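L-lactate dehydrogenase (Trichomonas vaginalis, PDB 4UUN) probably catalyses the NADH-dependent interconversion of pyruvate and L-lactate, as a member of the lactate/malate dehydrogenase family. Local coordinates at residues T10-Q15 and N47-L52; H38-P43 and A75-I80. All blocks are in the same frame, centred on the assembly; numbering follows the deposited sequence.

Interaction 1: residues T10-Q15 and N47-L52; sequences TGAAGQ and NRLTAL. With NAI (1,4-dihydronicotinamide adenine dinucleotide), chain D.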
loop_
_atom_site.group_PDB
_atom_site.type_symbol
_atom_site.label_atom_id
_atom_site.label_comp_id
_atom_site.label_asym_id
_atom_site.label_seq_id
_atom_site.Cartn_x
_atom_site.Cartn_y
_atom_site.Cartn_z
ATOM N N THR B 10 -14.560 3.848 6.376
ATOM C CA THR B 10 -15.516 2.850 6.869
ATOM C C THR B 10 -15.093 1.481 6.377
ATOM O O THR B 10 -14.335 1.373 5.416
ATOM C CB THR B 10 -16.965 3.117 6.395
ATOM O OG1 THR B 10 -17.053 2.959 4.973
ATOM C CG2 THR B 10 -17.427 4.513 6.790
ATOM N N GLY B 11 -15.597 0.433 7.022
ATOM C CA GLY B 11 -15.138 -0.920 6.752
ATOM C C GLY B 11 -13.623 -1.005 6.878
ATOM O O GLY B 11 -12.958 -1.736 6.146
ATOM N N ALA B 12 -13.082 -0.250 7.826
ATOM C CA ALA B 12 -11.638 -0.028 7.918
ATOM C C ALA B 12 -10.814 -1.298 8.111
ATOM O O ALA B 12 -9.639 -1.311 7.780
ATOM C CB ALA B 12 -11.321 0.975 9.029
ATOM N N ALA B 13 -11.419 -2.360 8.635
ATOM C CA ALA B 13 -10.673 -3.584 8.931
ATOM C C ALA B 13 -10.586 -4.567 7.759
ATOM O O ALA B 13 -9.956 -5.615 7.877
ATOM C CB ALA B 13 -11.272 -4.276 10.136
ATOM N N GLY B 14 -11.221 -4.242 6.640
ATOM C CA GLY B 14 -11.183 -5.104 5.471
ATOM C C GLY B 14 -9.915 -4.912 4.663
ATOM O O GLY B 14 -9.033 -4.165 5.077
ATOM N N GLN B 15 -9.839 -5.575 3.509
ATOM C CA GLN B 15 -8.667 -5.514 2.631
ATOM C C GLN B 15 -8.341 -4.094 2.193
ATOM O O GLN B 15 -7.195 -3.644 2.259
ATOM C CB GLN B 15 -8.911 -6.321 1.356
ATOM C CG GLN B 15 -8.999 -7.822 1.513
ATOM C CD GLN B 15 -9.143 -8.514 0.163
ATOM O OE1 GLN B 15 -8.301 -9.321 -0.229
ATOM N NE2 GLN B 15 -10.209 -8.184 -0.562
ATOM N N ASN B 47 -11.261 -7.084 16.338
ATOM C CA ASN B 47 -9.934 -7.662 16.547
ATOM C C ASN B 47 -9.032 -7.385 15.347
ATOM O O ASN B 47 -7.860 -7.041 15.512
ATOM C CB ASN B 47 -10.002 -9.167 16.825
ATOM C CG ASN B 47 -10.354 -9.481 18.269
ATOM O OD1 ASN B 47 -10.323 -8.610 19.140
ATOM N ND2 ASN B 47 -10.677 -10.739 18.530
ATOM N N ARG B 48 -9.586 -7.539 14.147
ATOM C CA ARG B 48 -8.860 -7.231 12.919
ATOM C C ARG B 48 -8.520 -5.745 12.872
ATOM O O ARG B 48 -7.452 -5.357 12.400
ATOM C CB ARG B 48 -9.691 -7.604 11.688
ATOM C CG ARG B 48 -9.747 -9.093 11.379
ATOM C CD ARG B 48 -10.631 -9.377 10.160
ATOM N NE ARG B 48 -12.035 -9.600 10.521
ATOM C CZ ARG B 48 -13.081 -8.982 9.973
ATOM N NH1 ARG B 48 -12.921 -8.073 9.016
ATOM N NH2 ARG B 48 -14.306 -9.279 10.387
ATOM N N LEU B 49 -9.437 -4.920 13.367
ATOM C CA LEU B 49 -9.246 -3.476 13.385
ATOM C C LEU B 49 -8.107 -3.102 14.328
ATOM O O LEU B 49 -7.288 -2.234 14.021
ATOM C CB LEU B 49 -10.533 -2.768 13.811
ATOM C CG LEU B 49 -10.555 -1.245 13.636
ATOM C CD1 LEU B 49 -10.258 -0.838 12.199
ATOM C CD2 LEU B 49 -11.894 -0.679 14.072
ATOM N N THR B 50 -8.056 -3.760 15.480
ATOM C CA THR B 50 -6.956 -3.557 16.419
ATOM C C THR B 50 -5.620 -3.935 15.786
ATOM O O THR B 50 -4.629 -3.233 15.968
ATOM C CB THR B 50 -7.159 -4.379 17.688
ATOM O OG1 THR B 50 -8.353 -3.940 18.337
ATOM C CG2 THR B 50 -5.971 -4.225 18.649
ATOM N N ALA B 51 -5.597 -5.045 15.055
ATOM C CA ALA B 51 -4.384 -5.488 14.377
ATOM C C ALA B 51 -3.910 -4.425 13.385
ATOM O O ALA B 51 -2.711 -4.193 13.227
ATOM C CB ALA B 51 -4.635 -6.791 13.655
ATOM N N LEU B 52 -4.860 -3.785 12.711
ATOM C CA LEU B 52 -4.533 -2.720 11.771
ATOM C C LEU B 52 -3.861 -1.550 12.481
ATOM O O LEU B 52 -2.839 -1.047 12.023
ATOM C CB LEU B 52 -5.788 -2.234 11.040
ATOM C CG LEU B 52 -5.672 -0.870 10.348
ATOM C CD1 LEU B 52 -4.568 -0.881 9.302
ATOM C CD2 LEU B 52 -6.998 -0.474 9.722
HETATM P PA NAI D . -13.859 -6.834 2.913
HETATM O O1A NAI D . -14.976 -7.840 3.055
HETATM O O2A NAI D . -12.416 -7.283 2.997
HETATM O O5B NAI D . -14.086 -5.670 4.006
HETATM C C5B NAI D . -15.317 -4.967 4.158
HETATM C C4B NAI D . -15.356 -4.364 5.557
HETATM O O4B NAI D . -16.560 -3.616 5.765
HETATM C C3B NAI D . -15.316 -5.424 6.654
HETATM O O3B NAI D . -14.244 -5.120 7.553
HETATM C C2B NAI D . -16.670 -5.340 7.347
HETATM O O2B NAI D . -16.626 -5.660 8.743
HETATM C C1B NAI D . -17.014 -3.884 7.097
HETATM N N9A NAI D . -18.437 -3.507 7.264
HETATM C C8A NAI D . -19.544 -4.194 6.907
HETATM N N7A NAI D . -20.661 -3.483 7.228
HETATM C C5A NAI D . -20.267 -2.323 7.793
HETATM C C6A NAI D . -20.919 -1.115 8.358
HETATM N N6A NAI D . -22.269 -0.998 8.390
HETATM N N1A NAI D . -20.115 -0.134 8.845
HETATM C C2A NAI D . -18.765 -0.223 8.825
HETATM N N3A NAI D . -18.114 -1.297 8.333
HETATM C C4A NAI D . -18.796 -2.352 7.821
HETATM O O3 NAI D . -14.070 -6.070 1.512
HETATM P PN NAI D . -13.127 -5.158 0.579
HETATM O O1N NAI D . -12.353 -6.062 -0.359
HETATM O O2N NAI D . -12.402 -4.171 1.466
HETATM O O5D NAI D . -14.220 -4.362 -0.295
HETATM C C5D NAI D . -15.161 -3.540 0.378
HETATM C C4D NAI D . -16.191 -2.995 -0.599
HETATM O O4D NAI D . -15.614 -2.169 -1.615
HETATM C C3D NAI D . -16.924 -4.099 -1.336
HETATM O O3D NAI D . -18.006 -4.604 -0.539
HETATM C C2D NAI D . -17.382 -3.411 -2.605
HETATM O O2D NAI D . -18.722 -2.966 -2.413
HETATM C C1D NAI D . -16.470 -2.193 -2.766
HETATM N N1N NAI D . -15.693 -2.165 -4.026
HETATM C C2N NAI D . -15.805 -1.078 -4.794
HETATM C C3N NAI D . -15.134 -0.911 -6.000
HETATM C C7N NAI D . -15.287 0.351 -6.834
HETATM O O7N NAI D . -14.487 0.773 -7.658
HETATM N N7N NAI D . -16.396 1.107 -6.676
HETATM C C4N NAI D . -14.208 -1.994 -6.489
HETATM C C5N NAI D . -14.154 -3.130 -5.572
HETATM C C6N NAI D . -14.887 -3.172 -4.386
HETATM O O HOH W 1 -7.008 -5.398 9.534
#

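Interaction 2: residues H38-P43 and A75-I80; sequences HLLDIP and AAFKDI. With NAI (1,4-dihydronicotinamide adenine dinucleotide), chain D.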
loop_
_atom_site.group_PDB
_atom_site.type_symbol
_atom_site.label_atom_id
_atom_site.label_comp_id
_atom_site.label_asym_id
_atom_site.label_seq_id
_atom_site.Cartn_x
_atom_site.Cartn_y
_atom_site.Cartn_z
ATOM N N HIS B 38 -9.929 8.359 11.262
ATOM C CA HIS B 38 -11.096 7.780 11.923
ATOM C C HIS B 38 -11.383 6.455 11.241
ATOM O O HIS B 38 -11.664 6.413 10.040
ATOM C CB HIS B 38 -12.315 8.697 11.799
ATOM C CG HIS B 38 -12.130 10.031 12.444
ATOM N ND1 HIS B 38 -12.914 10.468 13.489
ATOM C CD2 HIS B 38 -11.251 11.029 12.188
ATOM C CE1 HIS B 38 -12.523 11.676 13.853
ATOM N NE2 HIS B 38 -11.518 12.039 13.078
ATOM N N LEU B 39 -11.307 5.375 12.007
ATOM C CA LEU B 39 -11.379 4.029 11.455
ATOM C C LEU B 39 -12.619 3.309 11.993
ATOM O O LEU B 39 -12.661 2.917 13.163
ATOM C CB LEU B 39 -10.089 3.279 11.803
ATOM C CG LEU B 39 -8.794 3.943 11.303
ATOM C CD1 LEU B 39 -7.574 3.283 11.931
ATOM C CD2 LEU B 39 -8.677 3.906 9.781
ATOM N N LEU B 40 -13.636 3.162 11.136
ATOM C CA LEU B 40 -14.930 2.607 11.537
ATOM C C LEU B 40 -15.148 1.196 11.003
ATOM O O LEU B 40 -14.960 0.935 9.814
ATOM C CB LEU B 40 -16.074 3.508 11.038
ATOM C CG LEU B 40 -17.515 3.074 11.361
ATOM C CD1 LEU B 40 -17.797 3.142 12.858
ATOM C CD2 LEU B 40 -18.534 3.913 10.600
ATOM N N ASP B 41 -15.556 0.287 11.879
ATOM C CA ASP B 41 -16.022 -1.024 11.432
ATOM C C ASP B 41 -17.075 -1.558 12.406
ATOM O O ASP B 41 -17.568 -0.815 13.256
ATOM C CB ASP B 41 -14.851 -1.998 11.259
ATOM C CG ASP B 41 -15.083 -2.998 10.131
ATOM O OD1 ASP B 41 -16.165 -3.622 10.105
ATOM O OD2 ASP B 41 -14.195 -3.153 9.256
ATOM N N ILE B 42 -17.445 -2.827 12.259
ATOM C CA ILE B 42 -18.464 -3.432 13.120
ATOM C C ILE B 42 -17.824 -4.335 14.182
ATOM O O ILE B 42 -16.699 -4.799 14.008
ATOM C CB ILE B 42 -19.493 -4.229 12.295
ATOM C CG1 ILE B 42 -18.794 -5.268 11.417
ATOM C CG2 ILE B 42 -20.312 -3.284 11.435
ATOM C CD1 ILE B 42 -19.736 -6.306 10.835
ATOM N N PRO B 43 -18.545 -4.597 15.289
ATOM C CA PRO B 43 -17.976 -5.353 16.412
ATOM C C PRO B 43 -17.298 -6.688 16.068
ATOM O O PRO B 43 -16.259 -6.976 16.657
ATOM C CB PRO B 43 -19.186 -5.564 17.329
ATOM C CG PRO B 43 -20.025 -4.373 17.080
ATOM C CD PRO B 43 -19.903 -4.114 15.605
ATOM N N ALA B 75 -18.028 9.047 16.966
ATOM C CA ALA B 75 -16.570 9.104 17.024
ATOM C C ALA B 75 -15.958 9.053 15.626
ATOM O O ALA B 75 -14.937 9.681 15.372
ATOM C CB ALA B 75 -16.022 7.970 17.883
ATOM N N ALA B 76 -16.596 8.317 14.721
ATOM C CA ALA B 76 -16.069 8.130 13.366
ATOM C C ALA B 76 -16.250 9.358 12.469
ATOM O O ALA B 76 -15.393 9.643 11.630
ATOM C CB ALA B 76 -16.723 6.916 12.719
ATOM N N PHE B 77 -17.361 10.073 12.636
ATOM C CA PHE B 77 -17.740 11.139 11.703
ATOM C C PHE B 77 -17.448 12.543 12.221
ATOM O O PHE B 77 -17.525 13.511 11.467
ATOM C CB PHE B 77 -19.234 11.042 11.366
ATOM C CG PHE B 77 -19.580 9.900 10.445
ATOM C CD1 PHE B 77 -19.562 10.073 9.072
ATOM C CD2 PHE B 77 -19.931 8.660 10.950
ATOM C CE1 PHE B 77 -19.883 9.026 8.227
ATOM C CE2 PHE B 77 -20.254 7.609 10.108
ATOM C CZ PHE B 77 -20.225 7.796 8.745
ATOM N N LYS B 78 -17.122 12.662 13.501
ATOM C CA LYS B 78 -17.001 13.979 14.124
ATOM C C LYS B 78 -15.885 14.833 13.525
ATOM O O LYS B 78 -14.707 14.482 13.602
ATOM C CB LYS B 78 -16.791 13.839 15.637
ATOM C CG LYS B 78 -16.819 15.153 16.404
ATOM C CD LYS B 78 -18.150 15.872 16.226
ATOM C CE LYS B 78 -18.387 16.905 17.320
ATOM N NZ LYS B 78 -17.323 17.947 17.370
ATOM N N ASP B 79 -16.279 15.958 12.933
ATOM C CA ASP B 79 -15.350 16.976 12.435
ATOM C C ASP B 79 -14.407 16.497 11.321
ATOM O O ASP B 79 -13.324 17.055 11.141
ATOM C CB ASP B 79 -14.537 17.577 13.595
ATOM C CG ASP B 79 -15.394 18.401 14.555
ATOM O OD1 ASP B 79 -16.489 18.859 14.161
ATOM O OD2 ASP B 79 -14.956 18.604 15.704
ATOM N N ILE B 80 -14.820 15.486 10.559
ATOM C CA ILE B 80 -13.966 14.955 9.498
ATOM C C ILE B 80 -13.904 15.881 8.282
ATOM O O ILE B 80 -14.860 16.596 7.981
ATOM C CB ILE B 80 -14.412 13.551 9.044
ATOM C CG1 ILE B 80 -15.846 13.580 8.500
ATOM C CG2 ILE B 80 -14.295 12.571 10.196
ATOM C CD1 ILE B 80 -16.284 12.279 7.868
HETATM P PA NAI D . -13.859 -6.834 2.913
HETATM O O1A NAI D . -14.976 -7.840 3.055
HETATM O O2A NAI D . -12.416 -7.283 2.997
HETATM O O5B NAI D . -14.086 -5.670 4.006
HETATM C C5B NAI D . -15.317 -4.967 4.158
HETATM C C4B NAI D . -15.356 -4.364 5.557
HETATM O O4B NAI D . -16.560 -3.616 5.765
HETATM C C3B NAI D . -15.316 -5.424 6.654
HETATM O O3B NAI D . -14.244 -5.120 7.553
HETATM C C2B NAI D . -16.670 -5.340 7.347
HETATM O O2B NAI D . -16.626 -5.660 8.743
HETATM C C1B NAI D . -17.014 -3.884 7.097
HETATM N N9A NAI D . -18.437 -3.507 7.264
HETATM C C8A NAI D . -19.544 -4.194 6.907
HETATM N N7A NAI D . -20.661 -3.483 7.228
HETATM C C5A NAI D . -20.267 -2.323 7.793
HETATM C C6A NAI D . -20.919 -1.115 8.358
HETATM N N6A NAI D . -22.269 -0.998 8.390
HETATM N N1A NAI D . -20.115 -0.134 8.845
HETATM C C2A NAI D . -18.765 -0.223 8.825
HETATM N N3A NAI D . -18.114 -1.297 8.333
HETATM C C4A NAI D . -18.796 -2.352 7.821
HETATM O O3 NAI D . -14.070 -6.070 1.512
HETATM P PN NAI D . -13.127 -5.158 0.579
HETATM O O1N NAI D . -12.353 -6.062 -0.359
HETATM O O2N NAI D . -12.402 -4.171 1.466
HETATM O O5D NAI D . -14.220 -4.362 -0.295
HETATM C C5D NAI D . -15.161 -3.540 0.378
HETATM C C4D NAI D . -16.191 -2.995 -0.599
HETATM O O4D NAI D . -15.614 -2.169 -1.615
HETATM C C3D NAI D . -16.924 -4.099 -1.336
HETATM O O3D NAI D . -18.006 -4.604 -0.539
HETATM C C2D NAI D . -17.382 -3.411 -2.605
HETATM O O2D NAI D . -18.722 -2.966 -2.413
HETATM C C1D NAI D . -16.470 -2.193 -2.766
HETATM N N1N NAI D . -15.693 -2.165 -4.026
HETATM C C2N NAI D . -15.805 -1.078 -4.794
HETATM C C3N NAI D . -15.134 -0.911 -6.000
HETATM C C7N NAI D . -15.287 0.351 -6.834
HETATM O O7N NAI D . -14.487 0.773 -7.658
HETATM N N7N NAI D . -16.396 1.107 -6.676
HETATM C C4N NAI D . -14.208 -1.994 -6.489
HETATM C C5N NAI D . -14.154 -3.130 -5.572
HETATM C C6N NAI D . -14.887 -3.172 -4.386
#

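Interaction 1: residues T10-Q15 and N47-L52
The glycine-rich dinucleotide-binding loop of the Rossmann fold, residues 10-15, packs its two alanines on helix 46-57. Ala-13 CB sits over the first turn, 4.0 Å from Arg-48 CB and 4.0 Å from Leu-49 CB. The Leu-49 branch, with CG anti to the backbone N (chi1 -170°), carries CD1 to Ala-12 CB at 3.8 Å. Further along the helix a methyl of Leu-52, CD2, approaches Ala-12 O in one of its two conformers. No direct hydrogen bond joins the segments; one water donates to Arg-48 O and, weakly, to Ala-13 O. A type I turn from Gly-11 to Gly-14 leaves the cofactor side to glycines: Gly-11 CA is 3.2 Å from O4B of NADH. Gln-15 N, just past the Gly-14 N-cap, gives O2A a nearly straight bond of 3.1 Å (169°), and its NE2 reaches O1N. In one of its two conformers Arg-48 comes edge-on toward the ribose O3B, with NH1 3.6 Å away, too long to be called a bond. The loop links strand 5-10 to helix 15-25, whose Tyr-18, Ser-21 and His-22 touch Leu-52, while Leu-39 of strand 35-40 touches both Ala-12 and Leu-49.

Interaction 2: residues H38-P43 and A75-I80
His-38, on strand 35-40, meets the end of helix 73-77 with the edge of its imidazole and the turn after it with a face. At the edge, ND1 donates to Ala-75 O across 2.9 Å; the oxygen lies close to the ring plane and the nitrogen lies in the plane of the carbonyl, although the N-H...O angle of 150° leaves the bond somewhat bent. Ala-76 O is also near ND1, but its angle is too poor for a second bond. Over one face, Ile-80 CG2 stands 3.9 Å from the ring centroid and 6° off the normal, a centred CH-pi contact. The ring is carried there with CG beside the backbone N and opposite the carbonyl carbon (chi1 -62°). The type II turn from Phe-77 to Ile-80 folds the chain back after the helix and lays the isoleucine methyl over the imidazole.

Two residues on, Leu-40 points to the same side of the strand. Its CB meets Ala-76 CB at 3.9 Å, and CD2 approaches Phe-77 CE2 at 4.1 Å, oblique to the phenyl ring. Leu-8 of strand 5-10 also touches Ala-76, Phe-77 and Ile-80, whereas Thr-111, Leu-115 and Trp-118 of helix 97-118 pack against Phe-77. Beyond the strand end, Asp-41 OD2 accepts from the adenosine ribose O3B of NADH at 2.6 Å, and O2B sits unusually close to OD1.

The buried imidazole has both nitrogens engaged, since NE2 is hydrogen-bonded to His-6 ND1. ND1, as donor, carries a proton; if the ring is neutral, NE2 would be the acceptor toward His-6. The two bonds and the methyl over one face probably hold the ring's rotation, and the helix-end carbonyl at Ala-75 gains a side-chain donor.

In the fold
Both contacts belong to the NAD-binding domain and its parallel sheet, with their centres 12 Å apart. Their segments alternate along the chain: 10-15, 38-43, 47-52, then 75-80. Helix 46-57 is the next element after strand 35-40, past a short loop, so the second segment of interaction 1 follows the first segment of interaction 2 within a few residues. The glycine-rich loop and the end of that strand also touch: Ala-12 N lies 3.0 Å from Leu-40 O, and Asp-41 OD2 accepts from Ala-13 N. Interaction 1 packs a helix on the loop serving the cofactor's diphosphate; interaction 2 joins the strand leading to the ribose-binding aspartate to helix 73-77. Together they frame the adenosine end of the NADH site.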